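Local coordinates for protein pngf-ii (Elizabethkingia meningoseptica, PDB 4R4X) that removes N-linked glycans from glycoproteins, probably hydrolysing the amide bond between asparagine and the innermost sugar, as PNGase F does, at residues D45-V50 against D178-S183; T248-I253 against N384-M389; Q268-L273 against S283-A288; E313-K318 against N468-N473; P456-C461 against T492-V497. One frame throughout, in Å; residues are numbered along the deposited sequence. Where two conformers were deposited one is given.

In the fold
Contact 1 lies in a separate N-terminal module, where strand 48-54 meets helix 173-182; its centre is about 37 Å from those of contacts 2 and 5. The other four pack loops around the PNGase F-like sheets. Contacts 2 and 3, with centres about 13 Å apart, touch because segment 384-389 of contact 2 also packs against contact 3, through Asn384, Thr385 and Met389; contact 3 falls between the two halves of contact 2 in sequence. Contacts 2 and 5 reach one nine-stranded antiparallel sheet, through strands 248-253 and 493-504. Contact 4 joins loops of the N- and C-terminal PNGase F-like regions; its segments alternate along the chain with those of contact 5, whose nearest atoms are about 6 Å away without touching.

Contact 1 of 5, residues D45-V50 against D178-S183; sequences DFPFEV and DMIWKS
Pro47 and Ile180 make the apolar packing between the two segments, their CA atoms being 6.4 Å apart, the closest pair across the contact. The CG2 methyl of Ile180 lies 3.9 Å from Pro47 CG and only slightly farther from CB, so the branch rests against one end of the ring. With chi1 at -68°, Ile180 CG2 is anti to its own backbone N, which leaves the other branch, CG1 and CD1, to run toward Glu49. The peptide bond before Pro47 is cis and lies where the loop turns into the strand.

A second kind of packing sets a methyl against a carboxylate. Ile180 CD1 is 3.9 Å from Glu49 CD and only slightly farther from each oxygen, which places it over the flat face of the group. OE1 itself is hydrogen-bonded to Tyr176 OH and Gln62 NE2.

Ser183 combines polar and apolar roles. Its OG donates to Ile180 O at 2.7 Å, turning the hydroxyl back onto the helical backbone, while the same OG lies 3.5 Å from Pro47 CB.

Among the neighbouring elements, Ile180 and Glu49 both touch Ala64 of strand 59-65, the antiparallel partner of strand 48-54. The last part of helix 173-182 thus packs against these strands of the N-glycanase N-terminal domain, and Met179 reaches on to strand 70-76.

Contact 2 of 5, residues T248-I253 against N384-M389; sequences TGDVFI and NTTNVM
Asp250 and Val388 have the nearest CA atoms, 7.6 Å apart, so side chains alone bridge an extended strand and an irregular loop. Strand 248-253 belongs to the nine-stranded antiparallel sheet of the PNGase F-like region, consistent with the beta-sandwich architecture of that family, and the loop follows its outermost strand 378-384. The loop opens with an Asx turn: Thr386 N donates to Asn384 OD1 at 3.0 Å, with the N-H...O angle at 144°. Asn387 then centres an inverse gamma turn, closed by a weak bond from Val388 N to Thr386 O.

Asp250 and Thr386 approach from opposite directions, and OD2 of Asp250 meets the CG2 methyl of Thr386 at 3.6 Å. The Thr386 hydroxyl itself is hydrogen-bonded to Glu298. That glutamate also lies close to Asp250 OD2, while Arg301 forms a long, weak ion pair with Asp250 OD1, so the carboxylate sits among charged groups as well as methyls.

Val388 divides its two branches between strand residues two apart. CG2 is 3.8 Å from Asp250 OD2. The other methyl, CG1, placed anti to the backbone N by a chi1 of 153°, reaches the Phe252 ring obliquely, 4.1 Å from CE1.

Contact 3 of 5, residues Q268-L273 against S283-A288; sequences QGVKSL and SYQGVA
Gln285 touches Val270 and Leu273 with the carbons nearest its backbone and sends its amide to a different partner. Its CB lies 4.0 Å from Val270 CG2 and 4.2 Å from Leu273 CB, so it meets two residues of segment 268-273 at once. The next atom, CG, is also 4.0 Å from Val270 CG2: that methyl therefore faces the CB-CG bond evenly, the two side chains crossing at a slant. CG stands anti to the carbonyl carbon, and a bend at chi2 (83°) then turns the remainder of the chain off the Val270 methyl. At the tip, OE1 accepts a hydrogen bond from the backbone N of Asp395.

Residues 270-272 form a short 3-10 segment just after helix 262-268, separated from it by Gly269 with its positive phi; the bond from Leu273 N to Val270 O measures 3.2 Å. In the other segment, Gln285 ends the short strand 284-285, which pairs with 275-276 in a two-stranded antiparallel hairpin. The 3-10 turn thus packs against the exit of the hairpin's second strand.

There Gly286, with phi at 68°, swings the chain out of the strand. Having no side chain, it lets its main chain come close to Leu273, whose CB is 3.8 Å from Gly286 N. The CD1 methyl of Leu273 reaches back toward Gln285 O at 4.1 Å. Tyr262 and Tyr293 also touch the Leu273 side chain, and Met389 of the neighbouring loop packs on Val270.

Contact 4 of 5, residues E313-K318 against N468-N473; sequences EKIQLK and NPASGN
A type I beta turn, with Pro469 and Ala470 at its centre, receives Ile315 in this surface contact; the turn's backbone bond, Ser471 N to Asn468 O, measures 3.2 Å. Ile315 lies on an extended piece of the loop before strand 326-331, where it and Leu317, two residues apart, both face segment 468-473.

Ile315 carries most of the packing. Its two branches converge on the carbonyl oxygen of Pro469, the CD1 methyl at 3.2 Å and the CG2 methyl at 3.3 Å, so the oxygen sits in the fork of the side chain. With chi2 at -179°, CD1 is anti to CA and lies on the CG2 side, which lets both methyls reach the same oxygen. Beyond it, CD1 presses on Ala470, tightly at CA (3.5 Å) and at normal range at CB (3.9 Å).

Farther along, Leu317 and Asn473 come from opposite directions, and CD1 of the leucine lies 4.0 Å from Asn473 OD1.

Phe306 shares a backbone hydrogen bond with Ala470, and Trp322 donates its NE1 to Ile315 O, so both backbones are tied within their surroundings. Between these two segments methyl groups meet oxygens and carbons, which implies that the contact probably rests on shape and dispersion, with at most weak C-H...O attraction.

Contact 5 of 5, residues P456-C461 against T492-V497; sequences PWRTDC and TITNPV
Arg458 reaches Thr492 and Ile493 with the two terminal nitrogens of its guanidinium. NH2 donates to Thr492 OG1 at 3.1 Å, and NH1 donates to the backbone oxygen of Ile493 at 3.2 Å. Both bonds are bent, with N-H...O angles of 142° and 137°, and both acceptors stand about 24° out of the guanidinium plane, so the group is held near its edge but not squarely. A water extends the grip: it accepts a weak hydrogen bond from Arg458 NH1 and a firmer one, 3.0 Å, from Asn495 N.

The next shell fixes the rotation of the guanidinium. Asp460, two residues on, takes it side-on, OD1 receiving NE at 2.9 Å through its syn lone pair and OD2 receiving NH2 at 3.2 Å. The arginine chain folds at chi2 and chi3 to bring NE to this carboxylate while its far edge still meets the strand.

Further out, Asp460 OD2 is also bonded to Tyr464. Thr492 OG1, an acceptor toward the arginine, donates in turn to Cys489 O, and Cys489 forms a disulfide with Cys461, next to Asp460. Backbone bonds tie Thr492 to Phe303 and Thr494 to Arg301. Arg458, set by a side-on salt bridge to Asp460 in its own loop, thus uses NH1 and NH2 to join this disulfide-closed loop to the start of strand 493-504 in the PNGase F-like beta domain.

Contact 1 of 5, residues D45-V50 against D178-S183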
# COMPACT_ATOMS: atom_id res chain seq x y z
N ASP A 45 -2.75 -15.45 18.68
CA ASP A 45 -3.16 -14.22 17.99
C ASP A 45 -3.77 -14.52 16.61
O ASP A 45 -3.38 -15.48 15.96
CB ASP A 45 -1.95 -13.31 17.82
CG ASP A 45 -1.47 -12.73 19.14
OD1 ASP A 45 -2.29 -12.14 19.86
OD2 ASP A 45 -0.27 -12.87 19.43
N PHE A 46 -4.70 -13.68 16.16
CA PHE A 46 -5.25 -13.83 14.81
C PHE A 46 -4.28 -13.27 13.77
O PHE A 46 -3.57 -12.32 14.05
CB PHE A 46 -6.57 -13.10 14.68
CG PHE A 46 -7.60 -13.53 15.66
CD1 PHE A 46 -8.19 -14.78 15.57
CD2 PHE A 46 -8.01 -12.68 16.69
CE1 PHE A 46 -9.16 -15.18 16.47
CE2 PHE A 46 -8.98 -13.07 17.59
CZ PHE A 46 -9.56 -14.32 17.48
N PRO A 47 -4.21 -13.86 12.56
CA PRO A 47 -4.91 -15.07 12.14
C PRO A 47 -4.16 -16.31 12.60
O PRO A 47 -2.95 -16.29 12.67
CB PRO A 47 -4.87 -14.97 10.62
CG PRO A 47 -3.57 -14.29 10.34
CD PRO A 47 -3.33 -13.35 11.51
N PHE A 48 -4.89 -17.38 12.92
CA PHE A 48 -4.27 -18.66 13.19
C PHE A 48 -5.05 -19.77 12.50
O PHE A 48 -6.20 -19.56 12.11
CB PHE A 48 -4.08 -18.91 14.70
CG PHE A 48 -5.36 -19.02 15.48
CD1 PHE A 48 -6.06 -20.20 15.53
CD2 PHE A 48 -5.82 -17.95 16.24
CE1 PHE A 48 -7.22 -20.31 16.28
CE2 PHE A 48 -6.99 -18.05 16.98
CZ PHE A 48 -7.68 -19.25 17.02
N GLU A 49 -4.41 -20.91 12.31
CA GLU A 49 -5.01 -22.03 11.59
C GLU A 49 -5.02 -23.33 12.36
O GLU A 49 -4.13 -23.62 13.17
CB GLU A 49 -4.31 -22.26 10.27
CG GLU A 49 -4.52 -21.17 9.24
CD GLU A 49 -3.71 -21.46 8.00
OE1 GLU A 49 -4.23 -22.19 7.12
OE2 GLU A 49 -2.56 -20.98 7.95
N VAL A 50 -6.03 -24.12 12.04
CA VAL A 50 -6.16 -25.48 12.54
C VAL A 50 -6.46 -26.40 11.35
O VAL A 50 -7.07 -25.97 10.37
CB VAL A 50 -7.33 -25.47 13.58
CG1 VAL A 50 -8.07 -26.78 13.63
CG2 VAL A 50 -6.81 -25.04 14.94
N ASP A 178 -6.12 -15.51 0.58
CA ASP A 178 -6.31 -14.06 0.40
C ASP A 178 -6.94 -13.44 1.64
O ASP A 178 -6.52 -12.36 2.09
CB ASP A 178 -7.19 -13.80 -0.83
CG ASP A 178 -7.29 -12.32 -1.17
OD1 ASP A 178 -6.26 -11.71 -1.57
OD2 ASP A 178 -8.41 -11.76 -1.08
N MSE A 179 -7.93 -14.12 2.20
CA MSE A 179 -8.63 -13.61 3.38
C MSE A 179 -7.73 -13.63 4.59
O MSE A 179 -7.75 -12.69 5.40
CB MSE A 179 -9.94 -14.35 3.61
CG MSE A 179 -10.90 -13.95 2.50
SE MSE A 179 -12.61 -14.89 2.69
CE MSE A 179 -13.29 -13.92 4.26
N ILE A 180 -6.90 -14.66 4.72
CA ILE A 180 -5.89 -14.68 5.79
C ILE A 180 -4.96 -13.46 5.63
O ILE A 180 -4.70 -12.71 6.61
CB ILE A 180 -5.03 -15.96 5.77
CG1 ILE A 180 -5.86 -17.18 6.17
CG2 ILE A 180 -3.83 -15.85 6.73
CD1 ILE A 180 -5.13 -18.49 5.99
N TRP A 181 -4.45 -13.24 4.41
CA TRP A 181 -3.56 -12.11 4.13
C TRP A 181 -4.19 -10.77 4.50
O TRP A 181 -3.60 -9.98 5.27
CB TRP A 181 -3.11 -12.12 2.67
CG TRP A 181 -2.42 -10.86 2.22
CD1 TRP A 181 -1.31 -10.28 2.77
CD2 TRP A 181 -2.81 -10.03 1.13
NE1 TRP A 181 -0.96 -9.14 2.07
CE2 TRP A 181 -1.88 -8.96 1.06
CE3 TRP A 181 -3.84 -10.09 0.19
CZ2 TRP A 181 -1.96 -7.97 0.11
CZ3 TRP A 181 -3.93 -9.11 -0.75
CH2 TRP A 181 -3.00 -8.04 -0.79
N LYS A 182 -5.42 -10.54 4.03
CA LYS A 182 -6.10 -9.28 4.28
C LYS A 182 -6.44 -9.05 5.76
O LYS A 182 -6.60 -7.92 6.19
CB LYS A 182 -7.36 -9.14 3.42
CG LYS A 182 -7.03 -8.77 1.99
CD LYS A 182 -8.18 -8.97 1.04
CE LYS A 182 -7.76 -8.61 -0.39
NZ LYS A 182 -8.79 -9.12 -1.34
N SER A 183 -6.53 -10.13 6.55
CA SER A 183 -6.81 -10.00 7.97
C SER A 183 -5.60 -9.46 8.78
O SER A 183 -5.73 -9.08 9.95
CB SER A 183 -7.25 -11.37 8.55
OG SER A 183 -6.15 -12.23 8.79

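Contact 2 of 5, residues T248-I253 against N384-M389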
# COMPACT_ATOMS: atom_id res chain seq x y z
N THR A 248 -1.92 14.63 -16.01
CA THR A 248 -1.50 14.89 -14.66
C THR A 248 -2.59 14.39 -13.74
O THR A 248 -3.79 14.66 -13.98
CB THR A 248 -1.29 16.40 -14.46
OG1 THR A 248 -0.32 16.87 -15.41
CG2 THR A 248 -0.82 16.68 -13.05
N GLY A 249 -2.16 13.63 -12.75
CA GLY A 249 -3.00 13.10 -11.69
C GLY A 249 -2.48 13.40 -10.28
O GLY A 249 -1.28 13.60 -10.04
N ASP A 250 -3.42 13.44 -9.35
CA ASP A 250 -3.10 13.58 -7.93
C ASP A 250 -4.12 12.79 -7.14
O ASP A 250 -5.31 12.82 -7.45
CB ASP A 250 -3.23 15.04 -7.47
CG ASP A 250 -1.89 15.73 -7.24
OD1 ASP A 250 -0.82 15.10 -7.19
OD2 ASP A 250 -1.92 16.97 -7.09
N VAL A 251 -3.64 12.13 -6.10
CA VAL A 251 -4.47 11.71 -4.98
C VAL A 251 -4.12 12.69 -3.88
O VAL A 251 -2.93 12.90 -3.56
CB VAL A 251 -4.17 10.28 -4.54
CG1 VAL A 251 -5.05 9.89 -3.37
CG2 VAL A 251 -4.36 9.33 -5.71
N PHE A 252 -5.15 13.33 -3.33
CA PHE A 252 -4.97 14.43 -2.41
C PHE A 252 -5.90 14.31 -1.23
O PHE A 252 -6.90 13.59 -1.28
CB PHE A 252 -5.18 15.78 -3.11
CG PHE A 252 -6.56 16.00 -3.66
CD1 PHE A 252 -6.89 15.59 -4.94
CD2 PHE A 252 -7.54 16.63 -2.90
CE1 PHE A 252 -8.18 15.78 -5.45
CE2 PHE A 252 -8.81 16.85 -3.40
CZ PHE A 252 -9.14 16.40 -4.68
N ILE A 253 -5.51 14.96 -0.15
CA ILE A 253 -6.38 15.19 1.00
C ILE A 253 -6.49 16.69 1.23
O ILE A 253 -5.64 17.48 0.77
CB ILE A 253 -5.92 14.46 2.28
CG1 ILE A 253 -4.52 14.90 2.70
CG2 ILE A 253 -5.93 12.94 2.07
CD1 ILE A 253 -4.06 14.39 4.05
N ASN A 384 1.24 24.61 -2.42
CA ASN A 384 0.87 23.67 -3.46
C ASN A 384 0.43 24.45 -4.68
O ASN A 384 -0.63 25.09 -4.66
CB ASN A 384 -0.25 22.76 -2.99
CG ASN A 384 -0.42 21.54 -3.88
OD1 ASN A 384 -0.08 21.55 -5.07
ND2 ASN A 384 -0.92 20.46 -3.29
N THR A 385 1.26 24.43 -5.73
CA THR A 385 0.95 25.14 -6.95
C THR A 385 0.17 24.30 -7.94
O THR A 385 -0.31 24.84 -8.92
CB THR A 385 2.20 25.66 -7.67
OG1 THR A 385 2.95 24.57 -8.24
CG2 THR A 385 3.09 26.48 -6.70
N THR A 386 0.04 23.01 -7.69
CA THR A 386 -0.64 22.12 -8.63
C THR A 386 -2.12 22.49 -8.79
O THR A 386 -2.89 22.46 -7.81
CB THR A 386 -0.53 20.65 -8.18
OG1 THR A 386 0.85 20.29 -8.00
CG2 THR A 386 -1.17 19.71 -9.22
N ASN A 387 -2.55 22.81 -10.01
CA ASN A 387 -3.92 23.27 -10.18
C ASN A 387 -4.90 22.13 -10.48
O ASN A 387 -5.32 21.87 -11.64
CB ASN A 387 -4.02 24.45 -11.15
CG ASN A 387 -3.55 24.12 -12.54
OD1 ASN A 387 -2.62 23.34 -12.74
ND2 ASN A 387 -4.21 24.72 -13.53
N VAL A 388 -5.23 21.44 -9.40
CA VAL A 388 -6.22 20.38 -9.42
C VAL A 388 -7.53 20.95 -9.90
O VAL A 388 -8.32 20.22 -10.52
CB VAL A 388 -6.33 19.73 -8.03
CG1 VAL A 388 -7.70 19.12 -7.76
CG2 VAL A 388 -5.22 18.67 -7.88
N MSE A 389 -7.76 22.24 -9.64
CA MSE A 389 -8.96 22.93 -10.14
C MSE A 389 -8.76 23.54 -11.52
O MSE A 389 -9.40 24.55 -11.86
CB MSE A 389 -9.38 23.97 -9.07
CG MSE A 389 -10.15 23.27 -7.96
SE MSE A 389 -10.60 24.61 -6.57
CE MSE A 389 -12.11 25.42 -7.54

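Contact 3 of 5, residues Q268-L273 against S283-A288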
# COMPACT_ATOMS: atom_id res chain seq x y z
N GLN A 268 -17.62 26.36 -3.24
CA GLN A 268 -18.10 27.73 -3.52
C GLN A 268 -17.59 28.28 -4.84
O GLN A 268 -18.26 29.09 -5.48
CB GLN A 268 -17.65 28.71 -2.43
CG GLN A 268 -18.08 28.36 -1.03
CD GLN A 268 -19.52 27.92 -0.96
OE1 GLN A 268 -19.80 26.79 -0.56
NE2 GLN A 268 -20.44 28.79 -1.40
N GLY A 269 -16.41 27.85 -5.25
CA GLY A 269 -15.77 28.45 -6.39
C GLY A 269 -14.40 29.00 -6.11
O GLY A 269 -14.04 29.36 -4.97
N VAL A 270 -13.63 29.09 -7.18
CA VAL A 270 -12.23 29.42 -7.07
C VAL A 270 -12.02 30.79 -6.41
O VAL A 270 -10.97 31.03 -5.83
CB VAL A 270 -11.57 29.35 -8.46
CG1 VAL A 270 -11.94 30.58 -9.31
CG2 VAL A 270 -10.07 29.23 -8.32
N LYS A 271 -13.01 31.69 -6.46
CA LYS A 271 -12.84 33.02 -5.85
C LYS A 271 -12.66 32.95 -4.32
O LYS A 271 -12.11 33.87 -3.74
CB LYS A 271 -14.03 33.93 -6.21
CG LYS A 271 -13.81 35.40 -5.88
CD LYS A 271 -14.99 36.27 -6.32
CE LYS A 271 -14.76 37.75 -6.02
NZ LYS A 271 -13.44 38.21 -6.54
N SER A 272 -13.11 31.88 -3.68
CA SER A 272 -13.00 31.76 -2.24
C SER A 272 -11.57 31.51 -1.77
O SER A 272 -11.26 31.75 -0.63
CB SER A 272 -13.91 30.63 -1.72
OG SER A 272 -15.26 31.03 -1.83
N LEU A 273 -10.71 31.01 -2.66
CA LEU A 273 -9.31 30.77 -2.35
C LEU A 273 -8.54 32.08 -2.22
O LEU A 273 -8.79 33.03 -2.97
CB LEU A 273 -8.68 29.92 -3.45
CG LEU A 273 -9.31 28.53 -3.64
CD1 LEU A 273 -8.58 27.77 -4.73
CD2 LEU A 273 -9.31 27.76 -2.33
N SER A 283 -2.21 36.42 -11.40
CA SER A 283 -2.80 35.99 -10.15
C SER A 283 -2.90 34.49 -10.07
O SER A 283 -3.14 33.82 -11.07
CB SER A 283 -4.20 36.55 -10.00
OG SER A 283 -4.09 37.90 -9.69
N TYR A 284 -2.73 33.99 -8.85
CA TYR A 284 -2.77 32.56 -8.60
C TYR A 284 -3.66 32.38 -7.38
O TYR A 284 -3.83 33.32 -6.59
CB TYR A 284 -1.35 32.04 -8.40
CG TYR A 284 -0.49 32.36 -9.58
CD1 TYR A 284 -0.54 31.57 -10.74
CD2 TYR A 284 0.31 33.48 -9.60
CE1 TYR A 284 0.19 31.88 -11.85
CE2 TYR A 284 1.06 33.81 -10.71
CZ TYR A 284 1.00 33.00 -11.84
OH TYR A 284 1.75 33.30 -12.96
N GLN A 285 -4.21 31.18 -7.24
CA GLN A 285 -5.26 30.94 -6.26
C GLN A 285 -4.95 29.74 -5.37
O GLN A 285 -4.77 28.63 -5.85
CB GLN A 285 -6.59 30.71 -6.96
CG GLN A 285 -6.98 31.78 -7.95
CD GLN A 285 -6.35 31.60 -9.32
OE1 GLN A 285 -6.19 30.48 -9.83
NE2 GLN A 285 -5.98 32.73 -9.94
N GLY A 286 -4.92 29.97 -4.06
CA GLY A 286 -4.89 28.90 -3.07
C GLY A 286 -3.62 28.08 -3.05
O GLY A 286 -3.63 26.92 -2.63
N VAL A 287 -2.52 28.69 -3.47
CA VAL A 287 -1.25 27.97 -3.62
C VAL A 287 -0.33 28.06 -2.42
O VAL A 287 0.66 27.33 -2.36
CB VAL A 287 -0.47 28.42 -4.88
CG1 VAL A 287 -1.33 28.19 -6.10
CG2 VAL A 287 -0.01 29.87 -4.79
N ALA A 288 -0.66 28.95 -1.48
CA ALA A 288 0.19 29.18 -0.31
C ALA A 288 -0.61 29.25 0.99
O ALA A 288 -1.74 29.75 1.02
CB ALA A 288 0.97 30.48 -0.49

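Contact 4 of 5, residues E313-K318 against N468-N473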
# COMPACT_ATOMS: atom_id res chain seq x y z
N GLU A 313 -6.36 -2.83 -28.14
CA GLU A 313 -6.71 -3.59 -29.36
C GLU A 313 -6.68 -2.71 -30.60
O GLU A 313 -6.55 -3.22 -31.71
CB GLU A 313 -8.07 -4.30 -29.22
CG GLU A 313 -8.15 -5.25 -28.03
CD GLU A 313 -9.36 -6.20 -28.06
OE1 GLU A 313 -9.27 -7.26 -27.40
OE2 GLU A 313 -10.38 -5.92 -28.73
N LYS A 314 -6.76 -1.39 -30.42
CA LYS A 314 -6.78 -0.44 -31.54
C LYS A 314 -5.42 -0.15 -32.13
O LYS A 314 -5.33 0.27 -33.28
CB LYS A 314 -7.33 0.92 -31.10
CG LYS A 314 -8.67 0.88 -30.40
CD LYS A 314 -9.47 2.12 -30.74
CE LYS A 314 -10.37 2.55 -29.60
NZ LYS A 314 -11.12 1.40 -29.03
N ILE A 315 -4.38 -0.28 -31.33
CA ILE A 315 -3.04 0.07 -31.73
C ILE A 315 -2.24 -1.20 -31.66
O ILE A 315 -1.98 -1.72 -30.58
CB ILE A 315 -2.47 1.16 -30.80
CG1 ILE A 315 -3.34 2.41 -30.91
CG2 ILE A 315 -1.03 1.51 -31.18
CD1 ILE A 315 -2.86 3.55 -30.06
N GLN A 316 -1.90 -1.75 -32.82
CA GLN A 316 -1.15 -2.98 -32.90
C GLN A 316 0.23 -2.65 -33.42
O GLN A 316 0.37 -2.15 -34.53
CB GLN A 316 -1.83 -3.98 -33.84
CG GLN A 316 -3.29 -4.27 -33.52
CD GLN A 316 -3.92 -5.13 -34.60
OE1 GLN A 316 -4.55 -4.63 -35.54
NE2 GLN A 316 -3.72 -6.43 -34.50
N LEU A 317 1.24 -2.92 -32.61
CA LEU A 317 2.62 -2.73 -33.03
C LEU A 317 3.34 -4.04 -32.77
O LEU A 317 3.22 -4.60 -31.68
CB LEU A 317 3.29 -1.58 -32.26
CG LEU A 317 2.75 -0.15 -32.47
CD1 LEU A 317 3.31 0.83 -31.44
CD2 LEU A 317 3.06 0.36 -33.87
N LYS A 318 4.09 -4.54 -33.76
CA LYS A 318 4.77 -5.84 -33.62
C LYS A 318 5.63 -5.88 -32.36
O LYS A 318 6.42 -4.97 -32.13
CB LYS A 318 5.66 -6.17 -34.82
CG LYS A 318 6.22 -7.58 -34.79
CD LYS A 318 6.98 -7.93 -36.06
CE LYS A 318 7.53 -9.35 -36.01
NZ LYS A 318 8.34 -9.58 -37.25
N ASN A 468 1.82 2.19 -22.55
CA ASN A 468 1.56 3.42 -23.31
C ASN A 468 1.16 3.17 -24.78
O ASN A 468 1.81 3.68 -25.69
CB ASN A 468 2.79 4.34 -23.28
CG ASN A 468 2.97 5.07 -21.94
OD1 ASN A 468 2.33 6.09 -21.68
ND2 ASN A 468 3.83 4.56 -21.10
N PRO A 469 0.07 2.43 -25.01
CA PRO A 469 -0.29 2.14 -26.40
C PRO A 469 -0.51 3.34 -27.33
O PRO A 469 -0.12 3.27 -28.49
CB PRO A 469 -1.56 1.29 -26.26
CG PRO A 469 -2.14 1.66 -24.93
CD PRO A 469 -0.93 1.91 -24.06
N ALA A 470 -1.10 4.42 -26.83
CA ALA A 470 -1.43 5.58 -27.65
C ALA A 470 -0.31 6.64 -27.68
O ALA A 470 -0.52 7.73 -28.18
CB ALA A 470 -2.73 6.20 -27.17
N SER A 471 0.89 6.32 -27.20
CA SER A 471 2.01 7.29 -27.24
C SER A 471 2.35 7.60 -28.70
O SER A 471 2.44 6.69 -29.51
CB SER A 471 3.24 6.77 -26.54
OG SER A 471 4.38 7.64 -26.75
N GLY A 472 2.56 8.86 -29.02
CA GLY A 472 2.87 9.24 -30.41
C GLY A 472 4.24 8.72 -30.78
O GLY A 472 5.14 8.69 -29.94
N ASN A 473 4.41 8.31 -32.03
CA ASN A 473 5.67 7.72 -32.48
C ASN A 473 6.31 8.64 -33.51
O ASN A 473 5.68 9.02 -34.48
CB ASN A 473 5.41 6.31 -33.02
CG ASN A 473 4.83 5.39 -31.96
OD1 ASN A 473 3.75 4.77 -32.13
ND2 ASN A 473 5.52 5.30 -30.86

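Contact 5 of 5, residues P456-C461 against T492-V497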
# COMPACT_ATOMS: atom_id res chain seq x y z
N PRO A 456 15.53 18.42 -11.17
CA PRO A 456 14.68 17.24 -11.20
C PRO A 456 14.64 16.68 -12.63
O PRO A 456 14.36 17.43 -13.58
CB PRO A 456 13.31 17.77 -10.78
CG PRO A 456 13.49 19.18 -10.35
CD PRO A 456 14.74 19.65 -11.02
N TRP A 457 14.94 15.41 -12.79
CA TRP A 457 15.15 14.84 -14.12
C TRP A 457 14.99 13.33 -14.08
O TRP A 457 15.53 12.70 -13.18
CB TRP A 457 16.55 15.21 -14.66
CG TRP A 457 16.68 15.04 -16.15
CD1 TRP A 457 17.51 14.17 -16.81
CD2 TRP A 457 15.95 15.73 -17.16
NE1 TRP A 457 17.36 14.29 -18.17
CE2 TRP A 457 16.40 15.25 -18.41
CE3 TRP A 457 14.99 16.74 -17.13
CZ2 TRP A 457 15.89 15.71 -19.62
CZ3 TRP A 457 14.46 17.20 -18.35
CH2 TRP A 457 14.92 16.68 -19.57
N ARG A 458 14.23 12.77 -15.03
CA ARG A 458 14.02 11.31 -15.14
C ARG A 458 14.49 10.86 -16.52
O ARG A 458 14.07 11.42 -17.51
CB ARG A 458 12.53 10.96 -15.03
CG ARG A 458 11.87 11.22 -13.67
CD ARG A 458 11.93 10.07 -12.70
NE ARG A 458 11.29 8.84 -13.18
CZ ARG A 458 10.04 8.46 -12.93
NH1 ARG A 458 9.21 9.20 -12.22
NH2 ARG A 458 9.61 7.32 -13.43
N THR A 459 15.33 9.83 -16.56
CA THR A 459 15.90 9.27 -17.78
C THR A 459 15.53 7.79 -18.01
O THR A 459 16.11 7.11 -18.87
CB THR A 459 17.44 9.42 -17.74
OG1 THR A 459 17.96 8.90 -16.50
CG2 THR A 459 17.82 10.88 -17.84
N ASP A 460 14.51 7.32 -17.29
CA ASP A 460 14.08 5.90 -17.31
C ASP A 460 12.75 5.68 -18.03
O ASP A 460 12.16 4.59 -17.93
CB ASP A 460 13.93 5.36 -15.88
CG ASP A 460 12.92 6.16 -15.02
OD1 ASP A 460 12.97 7.40 -15.05
OD2 ASP A 460 12.10 5.54 -14.31
N CYS A 461 12.24 6.71 -18.71
CA CYS A 461 10.85 6.68 -19.20
C CYS A 461 10.60 5.58 -20.23
O CYS A 461 9.50 5.05 -20.30
CB CYS A 461 10.38 8.06 -19.70
SG CYS A 461 10.50 9.40 -18.45
N THR A 492 3.73 6.53 -14.33
CA THR A 492 4.45 6.37 -13.07
C THR A 492 4.17 7.49 -12.06
O THR A 492 3.73 8.61 -12.40
CB THR A 492 6.01 6.25 -13.24
OG1 THR A 492 6.57 7.50 -13.71
CG2 THR A 492 6.40 5.10 -14.19
N ILE A 493 4.48 7.19 -10.81
CA ILE A 493 4.53 8.19 -9.72
C ILE A 493 5.78 9.07 -9.80
O ILE A 493 6.85 8.60 -10.15
CB ILE A 493 4.63 7.46 -8.37
CG1 ILE A 493 3.33 6.73 -8.10
CG2 ILE A 493 4.97 8.42 -7.21
CD1 ILE A 493 3.40 5.74 -6.98
N THR A 494 5.64 10.34 -9.42
CA THR A 494 6.80 11.18 -9.17
C THR A 494 7.09 11.17 -7.67
O THR A 494 6.26 11.61 -6.87
CB THR A 494 6.56 12.62 -9.69
OG1 THR A 494 6.55 12.59 -11.12
CG2 THR A 494 7.63 13.57 -9.19
N ASN A 495 8.25 10.65 -7.31
CA ASN A 495 8.68 10.55 -5.89
C ASN A 495 8.81 11.91 -5.21
O ASN A 495 9.38 12.80 -5.81
CB ASN A 495 10.06 9.90 -5.83
CG ASN A 495 9.99 8.39 -5.74
OD1 ASN A 495 9.95 7.68 -6.74
ND2 ASN A 495 9.98 7.89 -4.54
N PRO A 496 8.34 12.05 -3.96
CA PRO A 496 8.77 13.23 -3.20
C PRO A 496 10.24 13.15 -2.90
O PRO A 496 10.79 12.05 -2.81
CB PRO A 496 8.00 13.13 -1.88
CG PRO A 496 6.88 12.17 -2.14
CD PRO A 496 7.31 11.27 -3.25
N VAL A 497 10.88 14.30 -2.75
CA VAL A 497 12.17 14.35 -2.12
C VAL A 497 11.99 14.93 -0.73
O VAL A 497 11.06 15.71 -0.48
CB VAL A 497 13.19 15.13 -2.96
CG1 VAL A 497 13.30 14.53 -4.37
CG2 VAL A 497 12.85 16.60 -3.00
O HOH W 1 10.26 10.57 -9.58